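Local coordinates for protein triacylglycerol lipase (Yarrowia lipolytica, PDB 3O0D) that probably hydrolyses triacylglycerols as an extracellular, glycosylated lipase of the alpha/beta-hydrolase superfamily, at residues 8-13 against 257-262; 39-44 against 51-56; 72-77 against 149-154; 212-217 against 264-269. All blocks are in the same frame, centred on the assembly; numbering follows the deposited sequence.

Contact 1 (8-13 against 257-262); sequences SHIDQE and PPLSNV
Ile10 and Leu259 carry much of the apolar contact, with Val262 behind them. The CG1 arm of Ile10 stands between its backbone N and carbonyl carbon (chi1 61°), a setting that lays this longer branch across the other chain. Here CG1 lies 4.0 Å from Leu259 CD1, while the terminal methyl CD1 goes on to Val262 CG1 at 3.7 Å. Leu259 spreads its two methyls along the backbone of 10-12: CD1 rests 3.6 Å from Asp11 O and also close to the carbonyl of Ile10. Its other methyl, CD2, meets Gln12 OE1 at 3.5 Å, because the Gln12 chain folds at chi2 (69°) and turns its amide back over the leucine.

The contact sits where strand 3-8 of the central sheet passes into helix 12-27, against the short 3-10 segment that leads into strand 262-265, the antiparallel neighbour of 3-8. Asp11 occupies the N-cap of that helix, its OD1 also bonded to Ser14 OG, and Gln12 NE2 is bonded to Asn16. Tyr15 and Phe18 of the same helix pack on Ile10 from beyond the contact.

No direct hydrogen bond joins the segments; the polar link is a single water with four partners. It accepts from Ile10 N at 3.0 Å and donates to the carbonyls Leu259 O and Val262 O, each 2.8 Å from the water oxygen. The fourth partner is His9 ND1, whose ring meets the water edge-on, in its plane, a bond that would help to orient the imidazole.

Contact 2 (39-44 against 51-56); sequences KPFNCG and PNVELI
Phe41 lies flat against Val53, and the loop that carries it contains a classic beta bulge at Phe41 and Asn42, beside strand 53-60, the outermost strand at one end of the central sheet. Methyl CG1 of Val53 sits over one ring face in a CH-pi contact, 3.6 Å from the centroid and 15° off the ring normal. The phenyl group reaches the strand because CG is anti to the backbone N (chi1 -162°). Leu55 CB approaches the ring edge instead, 4.2 Å from Phe41 CD1, so the ring meets Val53 with a face and Leu55, two residues on, with its edge. An alanine in place of Phe41 is likely to leave Val53 CG1 without an aromatic face and to open a gap between loop and strand.

A backbone bond accompanies this packing. Leu55 N donates to Pro40 O at 2.8 Å, a nearly straight bond (165°), and the cis peptide bond before Pro40 turns the chain sharply just ahead of it. At the rim, Lys39 extends alongside the strand before bending at its last torsion; its CE passes 3.7 Å from Leu55 O, and NZ comes to 3.6 Å from Ile56 O. Further out, Ile27 of helix 12-27 and Phe50 also pack on Phe41, as does Cys47, which closes a small loop of five residues within the connection to strand 53-60 through the disulfide between its SG and Cys43 SG.

Contact 3 (72-77 against 149-154); sequences LAVDHA and EQYPDY
His76 reaches from the end of strand 68-75 to two tyrosines, Tyr151 and Tyr154. Its CB lies 3.9 Å from Tyr154 OH, and with CG anti to the carbonyl carbon (chi1 -65°) the imidazole swings toward that hydroxyl. ND1 then shares a hydrogen bond with Tyr154 OH, 2.9 Å long at an angle of 158°, in which either group could be the donor. One atom further, His76 CE1 comes 3.5 Å from Tyr151 CE1; as a pair the rings are offset edge-to-face, the His76 edge toward the Tyr151 face, with planes at 66°. The tip, NE2, is bonded to Glu54 OE2 on strand 53-60; with both nitrogens engaged, the rotation of the ring is fixed.

This aromatic cluster joins the strand end to the type I turn 151-154, by which helix 127-150 passes into strand 155-161; the helix belongs to the crossover connection between the parallel strands 80-87 and 155-161 of the alpha/beta-hydrolase sheet.

Val74 packs against both tyrosines. Its CG1 lies over the centre of the Tyr151 ring, 4.2 Å from the centroid, and touches the edge of the second tyrosine at Tyr154 CE2, 3.5 Å away. Gln150 CG lies over the opposite face of Tyr151, toward its rim. Without the Tyr151 ring, as with a serine here, the edge of the His76 ring would probably lose its aromatic neighbour and a gap would open between Gln150 and Val74.

Contact 4 (212-217 against 264-269); sequences DVSKVS and MCQGQS
Gln266 grips the loop 212-217 with both ends of its amide. OE1 accepts from Val213 N at 3.0 Å in an almost straight bond (171°), while NE2 donates to Asp212 OD1 over the same distance. Bent at chi2 (-77°), the glutamine chain brings the amide back beside the loop. OD1 is held by three donors: NE2 comes from above the carboxylate plane, Ser214 OG donates at 2.7 Å to the syn lone pair, and Ser214 N approaches nearly along the C-O axis at 3.1 Å. This last bond closes an Asx turn, and Gln266 clasps that turn to the chain leaving strand 262-265, near the far end of the central sheet from strand 53-60. Three converging donors would be expected to stabilise the negative charge of Asp212.

Packing continues along the strand. Val213 CG2 rests 3.5 Å from Cys265 O, in the residue whose disulfide partner is Cys273. Met264 lays CB and CG against the carbonyl of Ser214, CB lying 3.4 Å from Ser214 O, then bends twice so that CE meets Val216 CG2 at 3.6 Å. Phe18 of helix 12-27 touches both Val216 and Met264, while Arg220 NH1 holds the carbonyls of Val213 and Lys215.

In the fold
The contacts form two pairs toward opposite ends of the central sheet. Contacts 2 and 3, centres about 13 Å apart, meet across the antiparallel strands 53-60 and 68-75, with Ile56 N 2.8 Å from Leu72 O. Contacts 1 and 4, centres about 14 Å apart, meet where strands 3-8 and 262-265 pair: Ser8 O lies 2.8 Å from Met264 N. The presumed catalytic triad, Ser162, His289 and Asp230, lies outside all four. The side chains of His9 (contact 1) and Val216 (contact 4) are each about 4 Å from bound 2-methyl-2,4-pentanediol, probably from the crystallisation liquor. The side chain of Tyr151 in contact 3 is about 13 Å from an N-acetylglucosamine of an attached glycan.

Contact 1 (8-13 against 257-262)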
loop_
_atom_site.group_PDB
_atom_site.type_symbol
_atom_site.label_atom_id
_atom_site.label_comp_id
_atom_site.label_asym_id
_atom_site.label_seq_id
_atom_site.Cartn_x
_atom_site.Cartn_y
_atom_site.Cartn_z
ATOM N N SER A 8 0.544 -20.154 -3.612
ATOM C CA SER A 8 -0.403 -20.950 -2.804
ATOM C C SER A 8 -1.780 -20.268 -2.882
ATOM O O SER A 8 -1.904 -19.053 -2.983
ATOM C CB SER A 8 0.049 -20.863 -1.287
ATOM O OG SER A 8 1.250 -21.619 -1.130
ATOM N N HIS A 9 -2.810 -21.086 -2.817
ATOM C CA HIS A 9 -4.167 -20.587 -2.748
ATOM C C HIS A 9 -4.582 -20.028 -1.412
ATOM O O HIS A 9 -3.841 -20.208 -0.429
ATOM C CB HIS A 9 -5.173 -21.733 -3.203
ATOM C CG HIS A 9 -5.130 -22.019 -4.652
ATOM N ND1 HIS A 9 -5.642 -21.126 -5.572
ATOM C CD2 HIS A 9 -4.565 -23.038 -5.374
ATOM C CE1 HIS A 9 -5.474 -21.638 -6.800
ATOM N NE2 HIS A 9 -4.798 -22.763 -6.701
ATOM N N ILE A 10 -5.763 -19.372 -1.373
ATOM C CA ILE A 10 -6.254 -18.778 -0.124
ATOM C C ILE A 10 -7.692 -19.217 0.099
ATOM O O ILE A 10 -8.333 -19.748 -0.839
ATOM C CB ILE A 10 -6.273 -17.207 -0.171
ATOM C CG1 ILE A 10 -7.188 -16.630 -1.285
ATOM C CG2 ILE A 10 -4.770 -16.699 -0.361
ATOM C CD1 ILE A 10 -7.317 -15.044 -1.137
ATOM N N ASP A 11 -8.192 -18.972 1.290
ATOM C CA ASP A 11 -9.559 -19.270 1.615
ATOM C C ASP A 11 -10.452 -18.024 1.561
ATOM O O ASP A 11 -9.988 -16.974 1.377
ATOM C CB ASP A 11 -9.645 -19.943 2.973
ATOM C CG ASP A 11 -9.218 -19.049 4.114
ATOM O OD1 ASP A 11 -9.027 -17.881 3.964
ATOM O OD2 ASP A 11 -9.077 -19.583 5.197
ATOM N N GLN A 12 -11.753 -18.222 1.662
ATOM C CA GLN A 12 -12.654 -17.136 1.397
ATOM C C GLN A 12 -12.518 -16.035 2.473
ATOM O O GLN A 12 -12.626 -14.857 2.141
ATOM C CB GLN A 12 -14.103 -17.629 1.387
ATOM C CG GLN A 12 -15.158 -16.546 1.007
ATOM C CD GLN A 12 -15.038 -16.160 -0.466
ATOM O OE1 GLN A 12 -14.995 -17.002 -1.393
ATOM N NE2 GLN A 12 -14.903 -14.864 -0.693
ATOM N N GLU A 13 -12.221 -16.464 3.704
ATOM C CA GLU A 13 -12.045 -15.463 4.754
ATOM C C GLU A 13 -10.880 -14.472 4.399
ATOM O O GLU A 13 -11.003 -13.259 4.662
ATOM C CB GLU A 13 -11.809 -16.118 6.098
ATOM C CG GLU A 13 -11.726 -15.141 7.148
ATOM C CD GLU A 13 -11.486 -15.765 8.551
ATOM O OE1 GLU A 13 -11.395 -17.000 8.660
ATOM O OE2 GLU A 13 -11.395 -14.962 9.530
ATOM N N PRO A 257 -12.392 -11.073 -8.769
ATOM C CA PRO A 257 -11.825 -12.300 -9.230
ATOM C C PRO A 257 -12.478 -13.487 -8.469
ATOM O O PRO A 257 -12.939 -13.359 -7.277
ATOM C CB PRO A 257 -10.360 -12.187 -8.811
ATOM C CG PRO A 257 -10.340 -11.194 -7.645
ATOM C CD PRO A 257 -11.447 -10.227 -7.978
ATOM N N PRO A 258 -12.464 -14.639 -9.121
ATOM C CA PRO A 258 -12.803 -15.868 -8.409
ATOM C C PRO A 258 -11.781 -16.136 -7.257
ATOM O O PRO A 258 -10.614 -15.764 -7.276
ATOM C CB PRO A 258 -12.698 -16.978 -9.441
ATOM C CG PRO A 258 -12.360 -16.339 -10.670
ATOM C CD PRO A 258 -11.984 -14.898 -10.495
ATOM N N LEU A 259 -12.283 -16.850 -6.243
ATOM C CA LEU A 259 -11.408 -17.218 -5.115
ATOM C C LEU A 259 -10.180 -17.983 -5.545
ATOM O O LEU A 259 -9.123 -17.753 -4.977
ATOM C CB LEU A 259 -12.260 -18.125 -4.149
ATOM C CG LEU A 259 -11.483 -18.621 -2.920
ATOM C CD1 LEU A 259 -10.984 -17.472 -2.076
ATOM C CD2 LEU A 259 -12.542 -19.431 -2.033
ATOM N N SER A 260 -10.302 -18.866 -6.544
ATOM C CA SER A 260 -9.173 -19.678 -6.962
ATOM C C SER A 260 -8.004 -18.826 -7.548
ATOM O O SER A 260 -6.916 -19.364 -7.720
ATOM C CB SER A 260 -9.647 -20.644 -8.050
ATOM O OG SER A 260 -10.383 -19.958 -9.060
ATOM N N ASN A 261 -8.318 -17.597 -7.867
ATOM C CA ASN A 261 -7.396 -16.803 -8.695
ATOM C C ASN A 261 -6.764 -15.656 -7.926
ATOM O O ASN A 261 -6.077 -14.803 -8.528
ATOM C CB ASN A 261 -8.113 -16.284 -9.897
ATOM C CG ASN A 261 -8.188 -17.364 -10.949
ATOM O OD1 ASN A 261 -7.412 -17.388 -11.980
ATOM N ND2 ASN A 261 -9.075 -18.280 -10.723
ATOM N N VAL A 262 -6.804 -15.704 -6.603
ATOM C CA VAL A 262 -5.968 -14.782 -5.822
ATOM C C VAL A 262 -4.921 -15.702 -5.065
ATOM O O VAL A 262 -5.341 -16.604 -4.306
ATOM C CB VAL A 262 -6.820 -14.011 -4.819
ATOM C CG1 VAL A 262 -5.951 -13.009 -3.933
ATOM C CG2 VAL A 262 -8.006 -13.234 -5.439
HETATM O O HOH W 1 -6.762 -18.990 -4.158
#

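Contact 2 (39-44 against 51-56)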
loop_
_atom_site.group_PDB
_atom_site.type_symbol
_atom_site.label_atom_id
_atom_site.label_comp_id
_atom_site.label_asym_id
_atom_site.label_seq_id
_atom_site.Cartn_x
_atom_site.Cartn_y
_atom_site.Cartn_z
ATOM N N LYS A 39 -19.463 12.815 7.066
ATOM C CA LYS A 39 -19.532 12.165 8.420
ATOM C C LYS A 39 -20.933 11.534 8.552
ATOM O O LYS A 39 -21.954 12.082 8.063
ATOM C CB LYS A 39 -19.163 13.192 9.561
ATOM C CG LYS A 39 -17.600 13.555 9.654
ATOM C CD LYS A 39 -17.277 14.767 10.583
ATOM C CE LYS A 39 -15.796 14.832 11.046
ATOM N NZ LYS A 39 -14.831 15.187 9.947
ATOM N N PRO A 40 -21.032 10.340 9.201
ATOM C CA PRO A 40 -19.926 9.663 9.823
ATOM C C PRO A 40 -19.030 9.074 8.844
ATOM O O PRO A 40 -17.831 9.235 8.999
ATOM C CB PRO A 40 -20.606 8.529 10.663
ATOM C CG PRO A 40 -21.979 8.808 10.655
ATOM C CD PRO A 40 -22.294 9.620 9.420
ATOM N N PHE A 41 -19.548 8.365 7.853
ATOM C CA PHE A 41 -18.690 7.724 6.867
ATOM C C PHE A 41 -19.525 7.356 5.660
ATOM O O PHE A 41 -19.788 6.181 5.405
ATOM C CB PHE A 41 -18.033 6.475 7.456
ATOM C CG PHE A 41 -16.838 5.996 6.680
ATOM C CD1 PHE A 41 -15.730 6.810 6.519
ATOM C CD2 PHE A 41 -16.824 4.733 6.114
ATOM C CE1 PHE A 41 -14.629 6.372 5.807
ATOM C CE2 PHE A 41 -15.726 4.290 5.402
ATOM C CZ PHE A 41 -14.628 5.110 5.247
ATOM N N ASN A 42 -19.955 8.372 4.922
ATOM C CA ASN A 42 -20.888 8.147 3.822
ATOM C C ASN A 42 -20.295 8.634 2.492
ATOM O O ASN A 42 -19.814 9.775 2.426
ATOM C CB ASN A 42 -22.167 8.972 4.109
ATOM C CG ASN A 42 -22.846 8.555 5.395
ATOM O OD1 ASN A 42 -22.823 7.396 5.742
ATOM N ND2 ASN A 42 -23.397 9.509 6.123
ATOM N N CYS A 43 -20.253 7.779 1.478
ATOM C CA CYS A 43 -19.597 8.138 0.224
ATOM C C CYS A 43 -20.034 7.193 -0.878
ATOM O O CYS A 43 -19.268 6.861 -1.784
ATOM C CB CYS A 43 -18.077 8.099 0.380
ATOM S SG CYS A 43 -17.366 6.436 0.358
ATOM N N GLY A 44 -21.284 6.763 -0.781
ATOM C CA GLY A 44 -21.872 5.815 -1.724
ATOM C C GLY A 44 -21.532 4.355 -1.393
ATOM O O GLY A 44 -21.335 3.977 -0.204
ATOM N N PRO A 51 -20.138 -0.331 8.612
ATOM C CA PRO A 51 -20.966 0.168 9.726
ATOM C C PRO A 51 -20.017 0.444 10.920
ATOM O O PRO A 51 -19.025 -0.254 11.182
ATOM C CB PRO A 51 -21.908 -1.034 10.088
ATOM C CG PRO A 51 -21.124 -2.279 9.507
ATOM C CD PRO A 51 -20.377 -1.772 8.252
ATOM N N ASN A 52 -20.430 1.417 11.702
ATOM C CA ASN A 52 -19.692 1.827 12.919
ATOM C C ASN A 52 -18.333 2.374 12.676
ATOM O O ASN A 52 -17.438 2.307 13.519
ATOM C CB ASN A 52 -19.643 0.649 13.917
ATOM C CG ASN A 52 -19.944 1.100 15.325
ATOM O OD1 ASN A 52 -19.906 2.280 15.691
ATOM N ND2 ASN A 52 -20.229 0.050 16.234
ATOM N N VAL A 53 -18.167 2.993 11.473
ATOM C CA VAL A 53 -16.903 3.650 11.175
ATOM C C VAL A 53 -17.196 5.132 11.208
ATOM O O VAL A 53 -18.246 5.587 10.755
ATOM C CB VAL A 53 -16.383 3.255 9.793
ATOM C CG1 VAL A 53 -15.228 4.213 9.281
ATOM C CG2 VAL A 53 -15.842 1.778 9.805
ATOM N N GLU A 54 -16.251 5.854 11.793
ATOM C CA GLU A 54 -16.329 7.379 11.772
ATOM C C GLU A 54 -15.080 7.955 11.173
ATOM O O GLU A 54 -13.941 7.584 11.513
ATOM C CB GLU A 54 -16.638 7.925 13.149
ATOM C CG GLU A 54 -15.610 7.626 14.110
ATOM C CD GLU A 54 -15.867 8.336 15.481
ATOM O OE1 GLU A 54 -16.449 9.438 15.519
ATOM O OE2 GLU A 54 -15.489 7.773 16.524
ATOM N N LEU A 55 -15.332 8.877 10.225
ATOM C CA LEU A 55 -14.290 9.650 9.608
ATOM C C LEU A 55 -13.740 10.616 10.725
ATOM O O LEU A 55 -14.558 11.314 11.395
ATOM C CB LEU A 55 -14.852 10.401 8.451
ATOM C CG LEU A 55 -13.820 11.361 7.789
ATOM C CD1 LEU A 55 -12.639 10.597 7.057
ATOM C CD2 LEU A 55 -14.538 12.292 6.837
ATOM N N ILE A 56 -12.429 10.591 10.877
ATOM C CA ILE A 56 -11.795 11.535 11.841
ATOM C C ILE A 56 -11.397 12.810 11.068
ATOM O O ILE A 56 -11.792 13.951 11.461
ATOM C CB ILE A 56 -10.630 10.912 12.630
ATOM C CG1 ILE A 56 -11.199 9.741 13.520
ATOM C CG2 ILE A 56 -9.957 12.061 13.534
ATOM C CD1 ILE A 56 -12.605 10.014 14.166
#

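Contact 3 (72-77 against 149-154)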
loop_
_atom_site.group_PDB
_atom_site.type_symbol
_atom_site.label_atom_id
_atom_site.label_comp_id
_atom_site.label_asym_id
_atom_site.label_seq_id
_atom_site.Cartn_x
_atom_site.Cartn_y
_atom_site.Cartn_z
ATOM N N LEU A 72 -8.218 9.558 7.776
ATOM C CA LEU A 72 -8.008 8.818 8.991
ATOM C C LEU A 72 -9.390 8.494 9.455
ATOM O O LEU A 72 -10.272 9.366 9.625
ATOM C CB LEU A 72 -7.273 9.746 9.993
ATOM C CG LEU A 72 -6.972 9.215 11.398
ATOM C CD1 LEU A 72 -6.174 7.926 11.435
ATOM C CD2 LEU A 72 -6.283 10.376 12.202
ATOM N N ALA A 73 -9.637 7.185 9.805
ATOM C CA ALA A 73 -10.980 6.855 10.331
ATOM C C ALA A 73 -10.828 5.822 11.462
ATOM O O ALA A 73 -9.756 5.218 11.601
ATOM C CB ALA A 73 -11.810 6.198 9.201
ATOM N N VAL A 74 -11.910 5.645 12.245
ATOM C CA VAL A 74 -11.906 4.668 13.375
ATOM C C VAL A 74 -13.104 3.723 13.124
ATOM O O VAL A 74 -14.232 4.181 12.952
ATOM C CB VAL A 74 -12.105 5.390 14.695
ATOM C CG1 VAL A 74 -12.149 4.304 15.832
ATOM C CG2 VAL A 74 -10.895 6.322 14.935
ATOM N N ASP A 75 -12.831 2.419 13.157
ATOM C CA ASP A 75 -13.897 1.396 12.883
ATOM C C ASP A 75 -14.059 0.744 14.303
ATOM O O ASP A 75 -13.196 -0.014 14.785
ATOM C CB ASP A 75 -13.368 0.406 11.923
ATOM C CG ASP A 75 -14.421 -0.646 11.517
ATOM O OD1 ASP A 75 -15.275 -0.942 12.381
ATOM O OD2 ASP A 75 -14.363 -1.163 10.378
ATOM N N HIS A 76 -15.167 1.114 14.909
ATOM C CA HIS A 76 -15.565 0.607 16.232
ATOM C C HIS A 76 -16.104 -0.793 16.102
ATOM O O HIS A 76 -16.278 -1.469 17.154
ATOM C CB HIS A 76 -16.656 1.536 16.756
ATOM C CG HIS A 76 -16.171 2.929 17.013
ATOM N ND1 HIS A 76 -15.247 3.216 18.001
ATOM C CD2 HIS A 76 -16.409 4.093 16.372
ATOM C CE1 HIS A 76 -14.954 4.514 17.972
ATOM N NE2 HIS A 76 -15.671 5.072 17.010
ATOM N N ALA A 77 -16.446 -1.257 14.891
ATOM C CA ALA A 77 -16.916 -2.687 14.779
ATOM C C ALA A 77 -15.726 -3.588 14.740
ATOM O O ALA A 77 -15.703 -4.659 15.367
ATOM C CB ALA A 77 -17.788 -2.898 13.558
ATOM N N GLU A 149 -3.977 7.447 21.000
ATOM C CA GLU A 149 -4.123 7.598 22.479
ATOM C C GLU A 149 -5.572 7.480 22.916
ATOM O O GLU A 149 -5.896 7.000 24.007
ATOM C CB GLU A 149 -3.466 8.926 22.973
ATOM C CG GLU A 149 -1.972 8.938 22.719
ATOM C CD GLU A 149 -1.208 7.843 23.457
ATOM O OE1 GLU A 149 -1.346 7.756 24.712
ATOM O OE2 GLU A 149 -0.476 7.064 22.785
ATOM N N GLN A 150 -6.495 7.913 22.089
ATOM C CA GLN A 150 -7.862 7.823 22.386
ATOM C C GLN A 150 -8.409 6.381 22.353
ATOM O O GLN A 150 -9.314 6.042 23.090
ATOM C CB GLN A 150 -8.626 8.693 21.402
ATOM C CG GLN A 150 -10.073 8.696 21.646
ATOM C CD GLN A 150 -10.777 9.819 20.873
ATOM O OE1 GLN A 150 -10.179 10.490 20.001
ATOM N NE2 GLN A 150 -12.066 9.988 21.161
ATOM N N TYR A 151 -7.882 5.567 21.438
ATOM C CA TYR A 151 -8.287 4.170 21.242
ATOM C C TYR A 151 -7.131 3.237 21.355
ATOM O O TYR A 151 -6.632 2.674 20.377
ATOM C CB TYR A 151 -8.968 3.995 19.839
ATOM C CG TYR A 151 -10.175 4.880 19.744
ATOM C CD1 TYR A 151 -11.367 4.474 20.340
ATOM C CD2 TYR A 151 -10.163 6.092 19.053
ATOM C CE1 TYR A 151 -12.490 5.256 20.337
ATOM C CE2 TYR A 151 -11.367 6.919 19.010
ATOM C CZ TYR A 151 -12.513 6.455 19.660
ATOM O OH TYR A 151 -13.722 7.178 19.687
ATOM N N PRO A 152 -6.576 3.111 22.564
ATOM C CA PRO A 152 -5.210 2.532 22.630
ATOM C C PRO A 152 -5.123 1.034 22.424
ATOM O O PRO A 152 -4.054 0.493 22.113
ATOM C CB PRO A 152 -4.784 2.826 24.102
ATOM C CG PRO A 152 -5.966 3.243 24.761
ATOM C CD PRO A 152 -7.051 3.656 23.826
ATOM N N ASP A 153 -6.286 0.363 22.493
ATOM C CA ASP A 153 -6.252 -1.055 22.195
ATOM C C ASP A 153 -6.794 -1.405 20.778
ATOM O O ASP A 153 -6.840 -2.553 20.419
ATOM C CB ASP A 153 -6.872 -1.916 23.315
ATOM C CG ASP A 153 -8.344 -1.844 23.431
ATOM O OD1 ASP A 153 -9.021 -1.164 22.635
ATOM O OD2 ASP A 153 -8.854 -2.505 24.397
ATOM N N TYR A 154 -7.087 -0.372 19.978
ATOM C CA TYR A 154 -7.414 -0.662 18.510
ATOM C C TYR A 154 -6.176 -0.966 17.686
ATOM O O TYR A 154 -5.102 -0.406 17.945
ATOM C CB TYR A 154 -8.237 0.504 17.909
ATOM C CG TYR A 154 -9.685 0.629 18.330
ATOM C CD1 TYR A 154 -10.201 0.069 19.566
ATOM C CD2 TYR A 154 -10.563 1.312 17.514
ATOM C CE1 TYR A 154 -11.542 0.249 19.924
ATOM C CE2 TYR A 154 -11.856 1.531 17.886
ATOM C CZ TYR A 154 -12.381 0.938 19.062
ATOM O OH TYR A 154 -13.688 1.187 19.275
#

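Contact 4 (212-217 against 264-269)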
loop_
_atom_site.group_PDB
_atom_site.type_symbol
_atom_site.label_atom_id
_atom_site.label_comp_id
_atom_site.label_asym_id
_atom_site.label_seq_id
_atom_site.Cartn_x
_atom_site.Cartn_y
_atom_site.Cartn_z
ATOM N N ASP A 212 9.106 -17.169 4.458
ATOM C CA ASP A 212 8.006 -17.980 3.928
ATOM C C ASP A 212 6.754 -17.077 4.081
ATOM O O ASP A 212 6.262 -16.779 5.191
ATOM C CB ASP A 212 7.927 -19.319 4.695
ATOM C CG ASP A 212 6.687 -20.131 4.342
ATOM O OD1 ASP A 212 5.862 -19.739 3.427
ATOM O OD2 ASP A 212 6.488 -21.116 5.072
ATOM N N VAL A 213 6.227 -16.643 2.936
ATOM C CA VAL A 213 5.069 -15.717 2.922
ATOM C C VAL A 213 3.932 -16.382 2.145
ATOM O O VAL A 213 3.099 -15.679 1.528
ATOM C CB VAL A 213 5.429 -14.301 2.322
ATOM C CG1 VAL A 213 6.462 -13.578 3.299
ATOM C CG2 VAL A 213 6.028 -14.394 0.926
ATOM N N SER A 214 3.815 -17.690 2.256
ATOM C CA SER A 214 2.804 -18.459 1.528
ATOM C C SER A 214 1.431 -18.434 2.214
ATOM O O SER A 214 0.469 -18.812 1.615
ATOM C CB SER A 214 3.248 -19.899 1.366
ATOM O OG SER A 214 3.360 -20.504 2.621
ATOM N N LYS A 215 1.388 -17.966 3.460
ATOM C CA LYS A 215 0.162 -18.006 4.254
ATOM C C LYS A 215 -0.377 -16.694 4.745
ATOM O O LYS A 215 0.392 -15.780 5.125
ATOM C CB LYS A 215 0.342 -18.999 5.468
ATOM C CG LYS A 215 0.393 -20.484 4.943
ATOM C CD LYS A 215 0.768 -21.428 6.067
ATOM C CE LYS A 215 0.971 -22.835 5.600
ATOM N NZ LYS A 215 2.357 -23.007 5.120
ATOM N N VAL A 216 -1.698 -16.612 4.837
ATOM C CA VAL A 216 -2.380 -15.525 5.514
ATOM C C VAL A 216 -2.586 -15.953 6.947
ATOM O O VAL A 216 -2.989 -17.113 7.187
ATOM C CB VAL A 216 -3.754 -15.282 4.904
ATOM C CG1 VAL A 216 -4.447 -14.226 5.602
ATOM C CG2 VAL A 216 -3.560 -14.888 3.365
ATOM N N SER A 217 -2.201 -15.110 7.888
ATOM C CA SER A 217 -2.298 -15.575 9.280
ATOM C C SER A 217 -2.557 -14.401 10.198
ATOM O O SER A 217 -2.339 -13.258 9.827
ATOM C CB SER A 217 -1.050 -16.348 9.631
ATOM O OG SER A 217 -0.039 -15.440 9.962
ATOM N N MET A 264 -0.980 -16.440 -2.987
ATOM C CA MET A 264 0.113 -15.841 -2.217
ATOM C C MET A 264 1.414 -16.264 -2.895
ATOM O O MET A 264 1.605 -17.442 -3.226
ATOM C CB MET A 264 0.079 -16.491 -0.805
ATOM C CG MET A 264 -1.262 -16.393 -0.040
ATOM S SD MET A 264 -1.750 -14.696 0.180
ATOM C CE MET A 264 -0.550 -14.098 1.463
ATOM N N CYS A 265 2.297 -15.288 -3.190
ATOM C CA CYS A 265 3.498 -15.568 -4.003
ATOM C C CYS A 265 4.685 -15.600 -3.070
ATOM O O CYS A 265 4.770 -14.693 -2.285
ATOM C CB CYS A 265 3.702 -14.351 -4.940
ATOM S SG CYS A 265 2.191 -14.173 -6.004
ATOM N N GLN A 266 5.530 -16.595 -3.224
ATOM C CA GLN A 266 6.906 -16.555 -2.528
ATOM C C GLN A 266 7.802 -15.555 -3.231
ATOM O O GLN A 266 7.672 -15.250 -4.426
ATOM C CB GLN A 266 7.566 -17.859 -2.479
ATOM C CG GLN A 266 6.764 -18.915 -1.661
ATOM C CD GLN A 266 6.864 -18.773 -0.206
ATOM O OE1 GLN A 266 7.142 -17.711 0.318
ATOM N NE2 GLN A 266 6.564 -19.867 0.514
ATOM N N GLY A 267 8.727 -15.029 -2.449
ATOM C CA GLY A 267 9.863 -14.262 -3.004
ATOM C C GLY A 267 9.726 -12.801 -3.271
ATOM O O GLY A 267 8.639 -12.194 -3.260
ATOM N N GLN A 268 10.854 -12.199 -3.666
ATOM C CA GLN A 268 10.794 -10.797 -3.926
ATOM C C GLN A 268 10.485 -10.524 -5.423
ATOM O O GLN A 268 10.220 -9.377 -5.794
ATOM C CB GLN A 268 12.139 -10.084 -3.476
ATOM C CG GLN A 268 12.293 -10.101 -1.930
ATOM C CD GLN A 268 13.686 -9.709 -1.471
ATOM O OE1 GLN A 268 13.881 -9.138 -0.355
ATOM N NE2 GLN A 268 14.660 -10.046 -2.296
ATOM N N SER A 269 10.636 -11.553 -6.246
ATOM C CA SER A 269 10.192 -11.506 -7.650
ATOM C C SER A 269 9.741 -12.884 -8.044
ATOM O O SER A 269 10.417 -13.887 -7.757
ATOM C CB SER A 269 11.339 -10.937 -8.554
ATOM O OG SER A 269 11.097 -11.125 -9.956
#